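T-lymphoma invasion and metastasis-inducing protein 1 (Homo sapiens, PDB 4K2P) probably links phosphoinositide-containing membranes to partner proteins such as Par-3 through its PH and coiled-coil region, in signaling at tight junctions. Local coordinates at residues 112-115 with 116-120; 147-150 with 151-155; 165-168 with 169-172; 230-233 with 234-237. The protein carries 5 engineered substitutions. One frame throughout, in Å; residues are numbered along the deposited sequence.

Contact 1. Residues 112-115 with 116-120; sequences WITA and IHSAC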
ATOM      1  N   TRP A 112      -8.607  -3.301 -12.763  1.00 21.84           N
ATOM      2  CA  TRP A 112      -7.604  -4.033 -11.998  1.00 19.21           C
ATOM      3  C   TRP A 112      -7.528  -3.470 -10.579  1.00 22.84           C
ATOM      4  O   TRP A 112      -7.441  -4.225  -9.611  1.00 23.84           O
ATOM      5  CB  TRP A 112      -6.236  -3.965 -12.686  1.00 19.88           C
ATOM      6  CG  TRP A 112      -5.996  -5.083 -13.655  1.00 21.43           C
ATOM      7  CD1 TRP A 112      -5.973  -5.008 -15.030  1.00 23.58           C
ATOM      8  CD2 TRP A 112      -5.755  -6.456 -13.327  1.00 22.41           C
ATOM      9  NE1 TRP A 112      -5.735  -6.259 -15.567  1.00 24.65           N
ATOM     10  CE2 TRP A 112      -5.593  -7.160 -14.542  1.00 23.87           C
ATOM     11  CE3 TRP A 112      -5.658  -7.159 -12.124  1.00 22.66           C
ATOM     12  CZ2 TRP A 112      -5.337  -8.527 -14.581  1.00 25.38           C
ATOM     13  CZ3 TRP A 112      -5.412  -8.520 -12.172  1.00 25.49           C
ATOM     14  CH2 TRP A 112      -5.249  -9.187 -13.388  1.00 25.90           C
ATOM     15  N   ILE A 113      -7.580  -2.147 -10.452  1.00 22.15           N
ATOM     16  CA  ILE A 113      -7.516  -1.524  -9.139  1.00 23.68           C
ATOM     17  C   ILE A 113      -8.730  -1.956  -8.324  1.00 23.60           C
ATOM     18  O   ILE A 113      -8.613  -2.298  -7.152  1.00 23.01           O
ATOM     19  CB  ILE A 113      -7.447   0.017  -9.236  1.00 25.20           C
ATOM     20  CG1 ILE A 113      -6.076   0.432  -9.779  1.00 24.87           C
ATOM     21  CG2 ILE A 113      -7.670   0.655  -7.862  1.00 27.94           C
ATOM     22  CD1 ILE A 113      -5.883   1.914  -9.949  1.00 26.63           C
ATOM     23  N   THR A 114      -9.885  -1.984  -8.972  1.00 26.21           N
ATOM     24  CA  THR A 114     -11.130  -2.343  -8.316  1.00 26.80           C
ATOM     25  C   THR A 114     -11.093  -3.790  -7.854  1.00 26.53           C
ATOM     26  O   THR A 114     -11.482  -4.086  -6.732  1.00 28.41           O
ATOM     27  CB  THR A 114     -12.321  -2.118  -9.248  1.00 27.83           C
ATOM     28  OG1 THR A 114     -12.503  -0.712  -9.430  1.00 27.93           O
ATOM     29  CG2 THR A 114     -13.607  -2.699  -8.675  1.00 30.14           C
ATOM     30  N   ALA A 115     -10.587  -4.682  -8.699  1.00 25.03           N
ATOM     31  CA  ALA A 115     -10.587  -6.109  -8.390  1.00 24.93           C
ATOM     32  C   ALA A 115      -9.634  -6.424  -7.239  1.00 25.20           C
ATOM     33  O   ALA A 115      -9.961  -7.214  -6.354  1.00 25.04           O
ATOM     34  CB  ALA A 115     -10.213  -6.920  -9.616  1.00 26.70           C
ATOM     35  N   ILE A 116      -8.459  -5.803  -7.238  1.00 22.63           N
ATOM     36  CA  ILE A 116      -7.466  -6.119  -6.218  1.00 23.88           C
ATOM     37  C   ILE A 116      -7.911  -5.567  -4.867  1.00 22.44           C
ATOM     38  O   ILE A 116      -7.784  -6.246  -3.853  1.00 23.70           O
ATOM     39  CB  ILE A 116      -6.082  -5.582  -6.583  1.00 24.81           C
ATOM     40  CG1 ILE A 116      -5.554  -6.317  -7.817  1.00 25.58           C
ATOM     41  CG2 ILE A 116      -5.101  -5.787  -5.427  1.00 27.95           C
ATOM     42  CD1 ILE A 116      -4.387  -5.640  -8.498  1.00 25.66           C
ATOM     43  N   HIS A 117      -8.459  -4.356  -4.863  1.00 21.16           N
ATOM     44  CA  HIS A 117      -8.920  -3.725  -3.633  1.00 23.07           C
ATOM     45  C   HIS A 117     -10.123  -4.467  -3.072  1.00 25.72           C
ATOM     46  O   HIS A 117     -10.289  -4.563  -1.863  1.00 28.49           O
ATOM     47  CB  HIS A 117      -9.276  -2.258  -3.879  1.00 21.17           C
ATOM     48  CG  HIS A 117      -8.086  -1.360  -3.927  1.00 18.37           C
ATOM     49  ND1 HIS A 117      -8.149  -0.051  -4.345  1.00 18.95           N
ATOM     50  CD2 HIS A 117      -6.794  -1.594  -3.610  1.00 18.08           C
ATOM     51  CE1 HIS A 117      -6.945   0.484  -4.288  1.00 19.21           C
ATOM     52  NE2 HIS A 117      -6.106  -0.430  -3.835  1.00 19.69           N
ATOM     53  N   SER A 118     -10.952  -5.006  -3.960  1.00 25.78           N
ATOM     54  CA  SER A 118     -12.113  -5.784  -3.544  1.00 27.66           C
ATOM     55  C   SER A 118     -11.667  -7.048  -2.842  1.00 25.38           C
ATOM     56  O   SER A 118     -12.252  -7.456  -1.850  1.00 24.86           O
ATOM     57  CB  SER A 118     -12.998  -6.133  -4.738  1.00 32.82           C
ATOM     58  OG  SER A 118     -13.728  -5.000  -5.167  1.00 37.18           O
ATOM     59  N   ALA A 119     -10.634  -7.676  -3.390  1.00 26.07           N
ATOM     60  CA  ALA A 119     -10.072  -8.877  -2.806  1.00 27.69           C
ATOM     61  C   ALA A 119      -9.508  -8.564  -1.426  1.00 27.11           C
ATOM     62  O   ALA A 119      -9.670  -9.341  -0.497  1.00 27.15           O
ATOM     63  CB  ALA A 119      -8.990  -9.453  -3.706  1.00 28.25           C
ATOM     64  N   CYS A 120      -8.824  -7.431  -1.310  1.00 24.40           N
ATOM     65  CA  CYS A 120      -8.243  -7.015  -0.041  1.00 25.12           C
ATOM     66  C   CYS A 120      -9.334  -6.740   0.979  1.00 25.36           C
ATOM     67  O   CYS A 120      -9.192  -7.049   2.156  1.00 28.01           O
ATOM     68  CB  CYS A 120      -7.368  -5.777  -0.225  1.00 24.02           C
ATOM     69  SG  CYS A 120      -5.821  -6.128  -1.075  1.00 26.70           S
TER
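Ile113 and His117 lie side by side one helical turn apart and point the same way. The branch methyl of Ile113 does the touching: its CG2 comes to 3.6 Å from ND1 of His117. This methyl stands anti to the backbone N, while CG1 lies beside that N (chi1 -71°) and takes no part in this touch. The imidazole is held at both nitrogens by residues elsewhere in the fold. ND1 is hydrogen-bonded to Ser201 OG and NE2 to Val76 N, which should fix the rotation of the ring.

Trp112 and Ile116 meet at a slant. CD1 of Ile116 reaches CE3 of the indole at 4.1 Å. The indole also forms a cation-pi contact with Lys10 and a ring contact with Phe89.

Thr114 and Ser118 are joined through the backbone. Thr114 O accepts two bonds from the same residue, one from Ser118 N at 3.0 Å and one from Ser118 OG at 2.9 Å. The two donors arrive from opposite faces of the carbonyl plane. OG of Ser118 gets there because it stands beside its own backbone N (chi1 -75°).

Ala115 adds a small CB, and its oxygen accepts the helical bond from Ala119 N. Ala115 and Ala119 both rest on Leu43 of strand 37-44. All of this belongs to helix 106-128, with i to i+4 bonding throughout. Another flank of the helix meets helix 168-203. It is the C-terminal helix characteristic of the PH domain, which packs against the curled antiparallel sheet.

Contact 2. Residues 147-150 with 151-155; sequences KIDM and DEKLK. Engineered in segment 151-155: Leu154 (natural residue Met).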
ATOM      1  N   LYS A 147      -8.027   6.909  16.793  1.00 28.09           N
ATOM      2  CA  LYS A 147      -6.640   6.693  17.183  1.00 27.07           C
ATOM      3  C   LYS A 147      -5.759   7.846  16.737  1.00 26.71           C
ATOM      4  O   LYS A 147      -4.826   8.228  17.440  1.00 25.66           O
ATOM      5  CB  LYS A 147      -6.112   5.372  16.608  1.00 27.39           C
ATOM      6  CG  LYS A 147      -6.583   4.152  17.393  1.00 32.88           C
ATOM      7  CD  LYS A 147      -5.984   2.839  16.907  1.00 39.88           C
ATOM      8  CE  LYS A 147      -6.571   2.391  15.591  1.00 47.28           C
ATOM      9  NZ  LYS A 147      -6.160   0.994  15.240  1.00 54.55           N
ATOM     10  N   ILE A 148      -6.074   8.413  15.580  1.00 24.71           N
ATOM     11  CA  ILE A 148      -5.315   9.528  15.043  1.00 25.21           C
ATOM     12  C   ILE A 148      -5.553  10.761  15.902  1.00 25.57           C
ATOM     13  O   ILE A 148      -4.628  11.513  16.187  1.00 28.33           O
ATOM     14  CB  ILE A 148      -5.699   9.816  13.572  1.00 25.02           C
ATOM     15  CG1 ILE A 148      -5.133   8.727  12.663  1.00 26.08           C
ATOM     16  CG2 ILE A 148      -5.188  11.174  13.114  1.00 25.62           C
ATOM     17  CD1 ILE A 148      -5.766   8.691  11.273  1.00 26.37           C
ATOM     18  N   ASP A 149      -6.801  10.973  16.290  1.00 26.20           N
ATOM     19  CA  ASP A 149      -7.156  12.126  17.092  1.00 30.33           C
ATOM     20  C   ASP A 149      -6.393  12.101  18.419  1.00 28.66           C
ATOM     21  O   ASP A 149      -5.822  13.106  18.846  1.00 28.12           O
ATOM     22  CB  ASP A 149      -8.664  12.157  17.344  1.00 36.67           C
ATOM     23  CG  ASP A 149      -9.103  13.407  18.085  1.00 43.26           C
ATOM     24  OD1 ASP A 149      -8.770  14.522  17.623  1.00 45.01           O
ATOM     25  OD2 ASP A 149      -9.773  13.273  19.130  1.00 46.77           O
ATOM     26  N   MET A 150      -6.368  10.930  19.042  1.00 27.87           N
ATOM     27  CA  MET A 150      -5.735  10.745  20.340  1.00 28.40           C
ATOM     28  C   MET A 150      -4.224  10.979  20.246  1.00 27.29           C
ATOM     29  O   MET A 150      -3.671  11.758  21.020  1.00 27.15           O
ATOM     30  CB  MET A 150      -6.046   9.342  20.881  1.00 29.20           C
ATOM     31  CG  MET A 150      -5.378   9.003  22.207  1.00 31.49           C
ATOM     32  SD  MET A 150      -5.774  10.191  23.511  1.00 36.03           S
ATOM     33  CE  MET A 150      -7.522   9.876  23.726  1.00 40.12           C
ATOM     34  N   ASP A 151      -3.558  10.345  19.283  1.00 24.43           N
ATOM     35  CA  ASP A 151      -2.104  10.475  19.193  1.00 25.86           C
ATOM     36  C   ASP A 151      -1.678  11.874  18.742  1.00 26.32           C
ATOM     37  O   ASP A 151      -0.591  12.333  19.100  1.00 27.25           O
ATOM     38  CB  ASP A 151      -1.524   9.417  18.253  1.00 26.63           C
ATOM     39  CG  ASP A 151      -1.242   8.106  18.959  1.00 32.66           C
ATOM     40  OD1 ASP A 151      -1.842   7.866  20.034  1.00 37.20           O
ATOM     41  OD2 ASP A 151      -0.436   7.305  18.432  1.00 32.97           O
ATOM     42  N   GLU A 152      -2.535  12.561  17.991  1.00 25.35           N
ATOM     43  CA  GLU A 152      -2.260  13.944  17.608  1.00 28.06           C
ATOM     44  C   GLU A 152      -2.295  14.850  18.833  1.00 27.33           C
ATOM     45  O   GLU A 152      -1.487  15.756  18.977  1.00 30.08           O
ATOM     46  CB  GLU A 152      -3.266  14.445  16.571  1.00 30.15           C
ATOM     47  CG  GLU A 152      -2.902  14.093  15.145  1.00 31.87           C
ATOM     48  CD  GLU A 152      -3.951  14.533  14.147  1.00 34.88           C
ATOM     49  OE1 GLU A 152      -5.049  14.955  14.568  1.00 38.10           O
ATOM     50  OE2 GLU A 152      -3.684  14.433  12.934  1.00 34.37           O
ATOM     51  N   LYS A 153      -3.259  14.603  19.702  1.00 27.25           N
ATOM     52  CA  LYS A 153      -3.449  15.408  20.893  1.00 31.00           C
ATOM     53  C   LYS A 153      -2.334  15.167  21.899  1.00 29.39           C
ATOM     54  O   LYS A 153      -1.859  16.097  22.537  1.00 30.75           O
ATOM     55  CB  LYS A 153      -4.810  15.109  21.505  1.00 36.76           C
ATOM     56  CG  LYS A 153      -5.944  15.780  20.754  1.00 42.01           C
ATOM     57  CD  LYS A 153      -7.299  15.334  21.265  1.00 47.96           C
ATOM     58  CE  LYS A 153      -8.414  16.091  20.568  1.00 53.43           C
ATOM     59  NZ  LYS A 153      -9.749  15.596  20.984  1.00 59.10           N
ATOM     60  N   LEU A 154      -1.922  13.913  22.035  1.00 28.57           N
ATOM     61  CA  LEU A 154      -0.856  13.550  22.954  1.00 28.56           C
ATOM     62  C   LEU A 154       0.447  14.174  22.478  1.00 27.87           C
ATOM     63  O   LEU A 154       1.208  14.721  23.275  1.00 28.93           O
ATOM     64  CB  LEU A 154      -0.735  12.029  23.078  1.00 28.18           C
ATOM     65  CG  LEU A 154      -1.853  11.346  23.869  1.00 30.12           C
ATOM     66  CD1 LEU A 154      -1.895   9.837  23.597  1.00 29.89           C
ATOM     67  CD2 LEU A 154      -1.684  11.606  25.366  1.00 32.71           C
ATOM     68  N   LYS A 155       0.684  14.136  21.172  1.00 26.63           N
ATOM     69  CA  LYS A 155       1.898  14.699  20.597  1.00 26.54           C
ATOM     70  C   LYS A 155       1.939  16.218  20.783  1.00 29.59           C
ATOM     71  O   LYS A 155       2.995  16.797  21.053  1.00 31.36           O
ATOM     72  CB  LYS A 155       1.994  14.327  19.111  1.00 27.41           C
ATOM     73  CG  LYS A 155       3.213  14.889  18.385  1.00 30.27           C
ATOM     74  CD  LYS A 155       3.284  14.374  16.960  1.00 33.71           C
ATOM     75  CE  LYS A 155       4.418  15.000  16.183  1.00 41.01           C
ATOM     76  NZ  LYS A 155       3.990  16.262  15.511  1.00 47.00           N
TER
HETATM   77  O   HOH W   1      -4.143   6.562  19.664  1.00 31.68           O
HETATM   78  O   HOH W   2      -6.480  15.822  16.793  1.00 42.09           O
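Met150 and Leu154 meet along one side of helix 133-161, one turn apart. Leu154 is an engineered residue, Met in the natural sequence. The methionine chain bends at chi2 (56°) and again at chi3, which folds its sulfur back toward the leucine. CG of Met150 lies 3.8 Å from CD1 of Leu154, and SD lies 3.9 Å from the same methyl.

Asp149 makes a salt bridge with Lys153, also one turn on. The lysine chain is extended and brings NZ to 3.0 Å from Asp149 OD2. The ammonium meets that oxygen on its syn side, 19° out of the carboxylate plane. A water lies 2.8 Å from both Asp149 OD1 and Glu152 OE1. It has more acceptors in reach than protons, so which of them it serves is not settled.

Asp151 turns inward. A second water donates to its OD1 at 2.7 Å and to Lys147 O at 2.9 Å, tying the carboxylate to the preceding turn. Its OD2 is hydrogen-bonded to Asn184 ND2 of helix 168-203. Ile148 and Asp151 form the inner side, touching Phe188 of that helix. Ile148 also reaches Gln189 and Leu192, so this turn joins the two long antiparallel helices.

Contact 3. Residues 165-168 with 169-172; sequences VTDS and KAAA. Engineered in segment 169-172: Ala170 (natural residue Lys), Ala171 (natural residue Lys), Ala172 (natural residue Lys).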
ATOM      1  N   VAL A 165       9.590  20.943  31.214  1.00 48.66           N
ATOM      2  CA  VAL A 165      10.236  19.974  32.090  1.00 53.20           C
ATOM      3  C   VAL A 165      11.719  20.320  32.182  1.00 60.39           C
ATOM      4  O   VAL A 165      12.394  20.498  31.167  1.00 62.42           O
ATOM      5  CB  VAL A 165      10.031  18.504  31.613  1.00 48.15           C
ATOM      6  CG1 VAL A 165       8.550  18.209  31.443  1.00 45.14           C
ATOM      7  CG2 VAL A 165      10.770  18.212  30.326  1.00 48.95           C
ATOM      8  N   THR A 166      12.204  20.460  33.410  1.00 63.14           N
ATOM      9  CA  THR A 166      13.572  20.910  33.655  1.00 65.70           C
ATOM     10  C   THR A 166      14.557  19.751  33.772  1.00 62.35           C
ATOM     11  O   THR A 166      15.762  19.944  33.613  1.00 64.33           O
ATOM     12  CB  THR A 166      13.667  21.768  34.932  1.00 69.76           C
ATOM     13  OG1 THR A 166      12.800  21.241  35.946  1.00 69.26           O
ATOM     14  CG2 THR A 166      13.282  23.203  34.626  1.00 71.94           C
ATOM     15  N   ASP A 167      14.052  18.557  34.072  1.00 58.99           N
ATOM     16  CA  ASP A 167      14.909  17.383  34.186  1.00 59.32           C
ATOM     17  C   ASP A 167      15.273  16.886  32.791  1.00 53.75           C
ATOM     18  O   ASP A 167      14.396  16.669  31.959  1.00 50.73           O
ATOM     19  CB  ASP A 167      14.211  16.280  34.988  1.00 65.64           C
ATOM     20  CG  ASP A 167      15.048  15.021  35.096  1.00 72.04           C
ATOM     21  OD1 ASP A 167      16.230  15.122  35.491  1.00 75.17           O
ATOM     22  OD2 ASP A 167      14.523  13.929  34.785  1.00 73.73           O
ATOM     23  N   SER A 168      16.564  16.701  32.532  1.00 48.64           N
ATOM     24  CA  SER A 168      17.017  16.346  31.188  1.00 47.85           C
ATOM     25  C   SER A 168      16.567  14.950  30.771  1.00 47.83           C
ATOM     26  O   SER A 168      16.273  14.713  29.599  1.00 43.58           O
ATOM     27  CB  SER A 168      18.537  16.444  31.092  1.00 51.12           C
ATOM     28  OG  SER A 168      18.979  17.735  31.475  1.00 55.67           O
ATOM     29  N   LYS A 169      16.530  14.023  31.720  1.00 50.43           N
ATOM     30  CA  LYS A 169      16.067  12.677  31.425  1.00 53.87           C
ATOM     31  C   LYS A 169      14.593  12.739  31.047  1.00 44.71           C
ATOM     32  O   LYS A 169      14.146  12.069  30.122  1.00 42.11           O
ATOM     33  CB  LYS A 169      16.265  11.742  32.619  1.00 66.05           C
ATOM     34  CG  LYS A 169      15.737  10.323  32.380  1.00 74.06           C
ATOM     35  CD  LYS A 169      15.714   9.486  33.652  1.00 82.26           C
ATOM     36  CE  LYS A 169      14.659   9.975  34.642  1.00 84.85           C
ATOM     37  NZ  LYS A 169      13.294  10.035  34.034  1.00 82.80           N
ATOM     38  N   ALA A 170      13.839  13.542  31.789  1.00 41.49           N
ATOM     39  CA  ALA A 170      12.414  13.705  31.545  1.00 39.12           C
ATOM     40  C   ALA A 170      12.148  14.297  30.167  1.00 37.54           C
ATOM     41  O   ALA A 170      11.201  13.904  29.496  1.00 35.53           O
ATOM     42  CB  ALA A 170      11.796  14.579  32.614  1.00 41.08           C
ATOM     43  N   ALA A 171      12.976  15.254  29.760  1.00 38.85           N
ATOM     44  CA  ALA A 171      12.796  15.921  28.481  1.00 38.43           C
ATOM     45  C   ALA A 171      13.103  14.955  27.356  1.00 36.59           C
ATOM     46  O   ALA A 171      12.386  14.896  26.348  1.00 34.79           O
ATOM     47  CB  ALA A 171      13.685  17.148  28.386  1.00 41.11           C
ATOM     48  N   ALA A 172      14.158  14.174  27.546  1.00 37.73           N
ATOM     49  CA  ALA A 172      14.575  13.220  26.538  1.00 40.04           C
ATOM     50  C   ALA A 172      13.469  12.198  26.318  1.00 35.33           C
ATOM     51  O   ALA A 172      13.210  11.797  25.192  1.00 34.72           O
ATOM     52  CB  ALA A 172      15.858  12.535  26.953  1.00 44.37           C
TER
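Asp167 has its carboxylate swung anti to the backbone N (chi1 178°), which carries OD2 forward over the first turn of helix 168-203. There it meets Ala170 N. This makes Asp167 the N-cap of the helix. The bond is 3.1 Å long and rather bent, with an N-H...O angle of 140°. The donor lies well above the carboxylate plane, 56° out of it. A negative group at this end may interact favourably with the helix dipole.

Lys169 curls back beside the cap. Its chain bends at chi3 and chi4, so that NZ ends 4.2 Å from Asp167 OD2. That is too far for a salt bridge, but the opposite charges may still attract weakly. The same oxygen lies near CB of Lys169 and CB of Ala170.

Asp167 also contributes its backbone. Its O accepts from Ala171 N at 3.0 Å, with the donor in the carbonyl plane. Ser168 O accepts from Ala172 N at the same length, and the regular helical pattern is under way.

Ala170, Ala171 and Ala172 are all engineered, each replacing a natural lysine. The CB groups of Ala170 and Ala171 face the residues before the helix, both lying near Asp167 O. CB of Ala172 sits beside Ser168 O. Val165 comes in from the loop that follows helix 133-161 and leads into helix 168-203. It packs alongside the first turn, and the apolar contact is made by one branch: Val165 CG2 rests 3.6 Å from Ala171 CA and 3.7 Å from Ala171 CB.

Contact 4. Residues 230-233 with 234-237; sequences IFSV and SSFH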
ATOM      1  N   ILE A 230      12.054   7.946  -5.371  1.00 29.89           N
ATOM      2  CA  ILE A 230      10.628   8.036  -5.666  1.00 28.63           C
ATOM      3  C   ILE A 230       9.839   8.553  -4.455  1.00 25.61           C
ATOM      4  O   ILE A 230       9.962   8.032  -3.359  1.00 27.22           O
ATOM      5  CB  ILE A 230      10.075   6.649  -6.133  1.00 52.97           C
ATOM      6  CG1 ILE A 230       8.562   6.686  -6.358  1.00 51.28           C
ATOM      7  CG2 ILE A 230      10.462   5.542  -5.156  1.00 52.19           C
ATOM      8  CD1 ILE A 230       8.137   7.623  -7.460  1.00 53.05           C
ATOM      9  N   PHE A 231       9.058   9.608  -4.680  1.00 27.73           N
ATOM     10  CA  PHE A 231       8.125  10.155  -3.701  1.00 28.80           C
ATOM     11  C   PHE A 231       6.722   9.916  -4.208  1.00 29.26           C
ATOM     12  O   PHE A 231       6.245  10.626  -5.091  1.00 30.60           O
ATOM     13  CB  PHE A 231       8.331  11.658  -3.488  1.00 33.38           C
ATOM     14  CG  PHE A 231       9.651  12.019  -2.883  1.00 34.56           C
ATOM     15  CD1 PHE A 231      10.799  12.051  -3.656  1.00 38.55           C
ATOM     16  CD2 PHE A 231       9.740  12.345  -1.540  1.00 32.52           C
ATOM     17  CE1 PHE A 231      12.019  12.397  -3.095  1.00 40.91           C
ATOM     18  CE2 PHE A 231      10.954  12.692  -0.974  1.00 35.05           C
ATOM     19  CZ  PHE A 231      12.094  12.712  -1.747  1.00 38.76           C
ATOM     20  N   SER A 232       6.057   8.929  -3.631  1.00 28.82           N
ATOM     21  CA  SER A 232       4.722   8.558  -4.057  1.00 27.53           C
ATOM     22  C   SER A 232       4.033   7.809  -2.933  1.00 25.90           C
ATOM     23  O   SER A 232       4.667   7.403  -1.964  1.00 24.57           O
ATOM     24  CB  SER A 232       4.783   7.681  -5.301  1.00 25.88           C
ATOM     25  OG  SER A 232       5.321   6.415  -4.947  1.00 24.96           O
ATOM     26  N   VAL A 233       2.726   7.638  -3.058  1.00 28.23           N
ATOM     27  CA  VAL A 233       1.975   6.827  -2.119  1.00 28.45           C
ATOM     28  C   VAL A 233       2.579   5.433  -2.048  1.00 23.91           C
ATOM     29  O   VAL A 233       2.635   4.848  -0.982  1.00 22.15           O
ATOM     30  CB  VAL A 233       0.491   6.745  -2.516  1.00 33.58           C
ATOM     31  CG1 VAL A 233      -0.258   5.735  -1.645  1.00 34.46           C
ATOM     32  CG2 VAL A 233      -0.145   8.119  -2.383  1.00 35.15           C
ATOM     33  N   SER A 234       3.048   4.911  -3.176  1.00 24.77           N
ATOM     34  CA  SER A 234       3.567   3.544  -3.217  1.00 25.85           C
ATOM     35  C   SER A 234       4.861   3.366  -2.423  1.00 25.34           C
ATOM     36  O   SER A 234       5.040   2.349  -1.755  1.00 25.29           O
ATOM     37  CB  SER A 234       3.791   3.101  -4.663  1.00 27.44           C
ATOM     38  OG  SER A 234       2.561   3.037  -5.356  1.00 28.21           O
ATOM     39  N   SER A 235       5.776   4.328  -2.513  1.00 23.20           N
ATOM     40  CA  SER A 235       7.031   4.235  -1.775  1.00 21.73           C
ATOM     41  C   SER A 235       6.812   4.533  -0.285  1.00 20.29           C
ATOM     42  O   SER A 235       7.467   3.958   0.576  1.00 21.58           O
ATOM     43  CB  SER A 235       8.070   5.187  -2.370  1.00 23.82           C
ATOM     44  OG  SER A 235       7.655   6.534  -2.253  1.00 24.60           O
ATOM     45  N   PHE A 236       5.882   5.437  -0.004  1.00 18.58           N
ATOM     46  CA  PHE A 236       5.500   5.783   1.360  1.00 18.02           C
ATOM     47  C   PHE A 236       4.964   4.525   2.026  1.00 19.26           C
ATOM     48  O   PHE A 236       5.386   4.156   3.117  1.00 20.72           O
ATOM     49  CB  PHE A 236       4.449   6.901   1.329  1.00 19.62           C
ATOM     50  CG  PHE A 236       4.097   7.481   2.674  1.00 21.55           C
ATOM     51  CD1 PHE A 236       4.772   7.118   3.831  1.00 23.65           C
ATOM     52  CD2 PHE A 236       3.077   8.408   2.771  1.00 24.10           C
ATOM     53  CE1 PHE A 236       4.429   7.670   5.057  1.00 25.21           C
ATOM     54  CE2 PHE A 236       2.737   8.966   3.994  1.00 26.57           C
ATOM     55  CZ  PHE A 236       3.410   8.592   5.137  1.00 26.04           C
ATOM     56  N   HIS A 237       4.058   3.846   1.328  1.00 19.18           N
ATOM     57  CA  HIS A 237       3.456   2.626   1.835  1.00 19.32           C
ATOM     58  C   HIS A 237       4.513   1.564   2.039  1.00 19.57           C
ATOM     59  O   HIS A 237       4.503   0.889   3.050  1.00 19.74           O
ATOM     60  CB  HIS A 237       2.373   2.086   0.904  1.00 20.35           C
ATOM     61  CG  HIS A 237       1.689   0.873   1.451  1.00 21.77           C
ATOM     62  ND1 HIS A 237       1.204  -0.144   0.658  1.00 24.76           N
ATOM     63  CD2 HIS A 237       1.426   0.507   2.727  1.00 24.61           C
ATOM     64  CE1 HIS A 237       0.666  -1.079   1.418  1.00 27.02           C
ATOM     65  NE2 HIS A 237       0.792  -0.709   2.678  1.00 27.96           N
TER
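Ser232 O lies within bonding distance of two groups from the next turn, Phe236 N and the hydroxyl of Ser235. Its bond from Phe236 N is 3.0 Å long and nearly straight, at 161°. Ser235 OG lies 3.1 Å from it, but that hydroxyl is also 3.0 Å from Ile230 O. It has one proton for the two carbonyls, and which of them receives it is not settled.

Ser232 is the N-cap of helix 233-241. Its OG sits between the backbone N and the carbonyl carbon (chi1 70°), from where it faces the open end of the helix. It accepts from Ser235 N at 3.2 Å. The side chain of Ser235 thus turns back to the residues before the helix while its own N-H is capped by Ser232.

Val233 O takes the next helical bond, from His237 N at 2.9 Å. Val233 reaches Phe193, Pro210, Leu213 and Gln77, so the first turn is wedged between helices 168-203 and 210-214 and strand 75-78. The ring of Phe236 leads away toward Met190 and Leu214. His237 ND1 is hydrogen-bonded to Ser92 OG, which ties this helix to the PH sheet.

Ile230, in the loop after helix 219-228, packs against the cap. Its CG2 methyl lies 3.7 Å from CB of Ser235.

Overall arrangement
The four contacts are local turns that follow one another along the chain without touching. Contact 1 lies in the PH domain, and the other three in the CC-Ex region. Contacts 1 and 4 both flank the PH sheet, with nearest atoms about 9 Å apart. Contacts 2 and 3 lie farther out, on the successive helices 133-161 and 168-203, their centres about 22 Å apart. Helix 168-203 is the common thread: contact 3 starts it, and contacts 1, 2 and 4 pack on it. Contacts 1 and 3 are the most distant pair, with centres about 49 Å apart. The side chain of Asp151 is about 7 Å from a bound calcium ion, too far to be a ligand; those of Ser118 and Phe236 are about 12 and 13 Å from one.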